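Adhesin LabA (Helicobacter pylori, PDB 6GMM) probably serves as an outer-membrane lectin that attaches the bacterium to LacdiNAc-bearing glycans of the gastric mucosa. Local coordinates at residues 287-298 / 375-386. Sequence-based numbering, arbitrary orientation.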
# COMPACT_ATOMS: atom_id res chain seq x y z
N ALA A 287 13.08 22.54 -0.46
CA ALA A 287 11.64 22.30 -0.32
C ALA A 287 11.03 21.34 -1.33
O ALA A 287 10.12 20.61 -0.97
CB ALA A 287 10.88 23.62 -0.34
N GLN A 288 11.50 21.36 -2.59
CA GLN A 288 10.99 20.51 -3.66
C GLN A 288 11.13 19.02 -3.36
O GLN A 288 10.14 18.29 -3.45
CB GLN A 288 11.65 20.84 -5.00
CG GLN A 288 10.67 20.82 -6.17
CD GLN A 288 10.01 22.15 -6.35
OE1 GLN A 288 10.55 23.06 -7.00
NE2 GLN A 288 8.81 22.30 -5.78
N SER A 289 12.35 18.58 -2.98
CA SER A 289 12.64 17.18 -2.61
C SER A 289 11.95 16.85 -1.27
O SER A 289 11.51 15.73 -1.06
CB SER A 289 14.14 16.95 -2.54
OG SER A 289 14.74 17.82 -1.59
N MET A 290 11.80 17.85 -0.39
CA MET A 290 11.12 17.68 0.90
C MET A 290 9.65 17.34 0.64
O MET A 290 9.13 16.40 1.25
CB MET A 290 11.29 18.92 1.79
CG MET A 290 10.61 18.79 3.16
SD MET A 290 10.66 20.36 4.07
CE MET A 290 9.31 20.09 5.28
N PHE A 291 9.03 18.03 -0.34
CA PHE A 291 7.65 17.80 -0.76
C PHE A 291 7.49 16.40 -1.37
O PHE A 291 6.63 15.60 -0.94
CB PHE A 291 7.23 18.88 -1.76
CG PHE A 291 5.86 18.66 -2.36
CD1 PHE A 291 4.72 18.64 -1.56
CD2 PHE A 291 5.72 18.38 -3.71
CE1 PHE A 291 3.46 18.40 -2.11
CE2 PHE A 291 4.46 18.12 -4.26
CZ PHE A 291 3.34 18.14 -3.46
N ALA A 292 8.33 16.09 -2.38
CA ALA A 292 8.30 14.80 -3.05
C ALA A 292 8.46 13.64 -2.03
O ALA A 292 7.78 12.60 -2.17
CB ALA A 292 9.39 14.75 -4.09
N ASN A 293 9.33 13.81 -1.02
CA ASN A 293 9.56 12.77 -0.02
C ASN A 293 8.28 12.49 0.78
O ASN A 293 7.85 11.36 0.84
CB ASN A 293 10.73 13.14 0.91
CG ASN A 293 11.02 12.12 1.99
OD1 ASN A 293 10.54 10.99 1.97
ND2 ASN A 293 11.89 12.45 2.91
N ALA A 294 7.69 13.52 1.36
CA ALA A 294 6.47 13.50 2.17
C ALA A 294 5.26 12.97 1.39
O ALA A 294 4.47 12.20 1.95
CB ALA A 294 6.19 14.92 2.66
N LYS A 295 5.11 13.41 0.12
CA LYS A 295 4.02 12.97 -0.77
C LYS A 295 4.19 11.46 -0.98
O LYS A 295 3.22 10.71 -0.78
CB LYS A 295 4.10 13.72 -2.11
CG LYS A 295 2.88 13.54 -3.00
CD LYS A 295 2.97 14.42 -4.22
CE LYS A 295 1.85 14.16 -5.18
NZ LYS A 295 2.33 14.22 -6.58
N ALA A 296 5.44 11.00 -1.26
CA ALA A 296 5.70 9.55 -1.41
C ALA A 296 5.37 8.79 -0.12
O ALA A 296 4.60 7.85 -0.19
CB ALA A 296 7.13 9.28 -1.82
N GLN A 297 5.89 9.22 1.04
CA GLN A 297 5.61 8.57 2.32
C GLN A 297 4.11 8.46 2.58
O GLN A 297 3.66 7.44 3.09
CB GLN A 297 6.28 9.34 3.48
CG GLN A 297 7.80 9.26 3.43
CD GLN A 297 8.45 9.66 4.71
OE1 GLN A 297 7.93 9.41 5.80
NE2 GLN A 297 9.63 10.24 4.61
N ALA A 298 3.34 9.48 2.22
CA ALA A 298 1.90 9.44 2.41
C ALA A 298 1.26 8.42 1.49
O ALA A 298 0.29 7.77 1.93
CB ALA A 298 1.28 10.82 2.20
N ILE A 375 3.85 13.51 8.70
CA ILE A 375 4.08 13.41 7.25
C ILE A 375 3.17 14.39 6.52
O ILE A 375 3.63 15.14 5.65
CB ILE A 375 3.91 11.92 6.76
CG1 ILE A 375 5.13 11.06 7.16
CG2 ILE A 375 3.60 11.81 5.24
CD1 ILE A 375 4.90 9.53 7.05
N HIS A 376 1.87 14.40 6.87
CA HIS A 376 0.90 15.29 6.24
C HIS A 376 1.30 16.73 6.51
O HIS A 376 1.44 17.53 5.57
CB HIS A 376 -0.53 14.95 6.70
CG HIS A 376 -0.88 13.50 6.43
ND1 HIS A 376 -0.67 12.93 5.18
CD2 HIS A 376 -1.42 12.57 7.25
CE1 HIS A 376 -1.08 11.67 5.29
NE2 HIS A 376 -1.52 11.40 6.51
N ASN A 377 1.61 17.04 7.79
CA ASN A 377 2.05 18.39 8.16
C ASN A 377 3.34 18.79 7.41
O ASN A 377 3.39 19.89 6.86
CB ASN A 377 2.21 18.51 9.68
CG ASN A 377 0.90 18.37 10.45
OD1 ASN A 377 -0.18 18.79 10.00
ND2 ASN A 377 0.97 17.79 11.64
N ALA A 378 4.33 17.86 7.29
CA ALA A 378 5.59 18.13 6.59
C ALA A 378 5.35 18.41 5.10
O ALA A 378 6.01 19.29 4.54
CB ALA A 378 6.56 16.97 6.76
N ARG A 379 4.39 17.71 4.50
CA ARG A 379 4.02 17.84 3.08
C ARG A 379 3.50 19.24 2.79
O ARG A 379 3.99 19.90 1.87
CB ARG A 379 2.94 16.79 2.71
CG ARG A 379 2.43 16.90 1.27
CD ARG A 379 1.25 15.98 1.09
NE ARG A 379 0.71 16.02 -0.27
CZ ARG A 379 0.09 15.01 -0.87
NH1 ARG A 379 -0.39 15.15 -2.10
NH2 ARG A 379 -0.05 13.84 -0.25
N ASN A 380 2.52 19.68 3.59
CA ASN A 380 1.89 20.98 3.43
C ASN A 380 2.89 22.11 3.62
O ASN A 380 2.96 23.00 2.76
CB ASN A 380 0.66 21.08 4.33
CG ASN A 380 -0.37 20.03 3.91
OD1 ASN A 380 -0.48 19.69 2.72
ND2 ASN A 380 -1.06 19.42 4.86
N LEU A 381 3.74 22.01 4.66
CA LEU A 381 4.82 22.99 4.92
C LEU A 381 5.77 23.02 3.70
O LEU A 381 6.06 24.08 3.15
CB LEU A 381 5.60 22.59 6.19
CG LEU A 381 6.86 23.43 6.54
CD1 LEU A 381 6.52 24.93 6.67
CD2 LEU A 381 7.41 23.02 7.89
N ALA A 382 6.19 21.85 3.24
CA ALA A 382 7.08 21.73 2.09
C ALA A 382 6.47 22.33 0.82
O ALA A 382 7.17 23.08 0.13
CB ALA A 382 7.45 20.28 1.88
N TYR A 383 5.16 22.11 0.56
CA TYR A 383 4.51 22.73 -0.60
C TYR A 383 4.45 24.25 -0.47
O TYR A 383 4.66 24.96 -1.46
CB TYR A 383 3.11 22.13 -0.85
CG TYR A 383 2.41 22.75 -2.05
CD1 TYR A 383 2.68 22.31 -3.34
CD2 TYR A 383 1.52 23.81 -1.89
CE1 TYR A 383 2.05 22.89 -4.45
CE2 TYR A 383 0.87 24.38 -2.99
CZ TYR A 383 1.14 23.92 -4.27
OH TYR A 383 0.51 24.49 -5.35
N THR A 384 4.18 24.75 0.74
CA THR A 384 4.12 26.20 1.02
C THR A 384 5.50 26.83 0.80
O THR A 384 5.59 27.80 0.05
CB THR A 384 3.47 26.49 2.38
OG1 THR A 384 2.22 25.80 2.47
CG2 THR A 384 3.18 27.97 2.59
N LEU A 385 6.57 26.25 1.40
CA LEU A 385 7.96 26.72 1.21
C LEU A 385 8.35 26.68 -0.27
O LEU A 385 8.97 27.60 -0.75
CB LEU A 385 8.96 25.85 1.98
CG LEU A 385 9.13 26.12 3.45
CD1 LEU A 385 9.93 25.03 4.08
CD2 LEU A 385 9.83 27.47 3.69
N ALA A 386 7.99 25.60 -0.99
CA ALA A 386 8.29 25.46 -2.42
C ALA A 386 7.62 26.54 -3.27
O ALA A 386 8.17 26.93 -4.30
CB ALA A 386 7.87 24.11 -2.91
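A287, F291, A294 and A298 pack against A386, A382, R379 and I375 in an antiparallel helix pair of the alpha-helical adhesin exodomain. The segment axes approach to 8.1 Å and run at 151° to each other. Small residues on both helices permit this closeness. The CB of A382 sits 3.5 Å from the backbone N of F291. A294 CB meets R379 CB at 3.7 Å. M290 reaches across on an extended chain, CG anti to the backbone N (chi1 -179°). Its CG and SD pass A382 CB, and its CE ends 3.5 Å from A378 O.

R379 is a knob in the hole formed by F291, A294, K295 and A298. Its aliphatic CG lies 3.8 Å from F291 CE1. K295 CG lies over one face of the R379 guanidinium, toward its rim, while A298 CB comes to the edge. The F291 and Y383 side chains run side by side in the same direction, their ring planes inclined at 55°. Y383 CD1 lies over one F291 face, towards the rim.

Helix 32-50 covers M290, A294 and Q297 from outside the pair. Its S45 OG and L42 O hydrogen-bond OE1 and NE2 of the buried Q297 amide, and NE2 also donates to N293 OD1 of its own helix. Thus fixed, Q297 crosses I375 at about a right angle, with OE1 3.3 Å from I375 CD1.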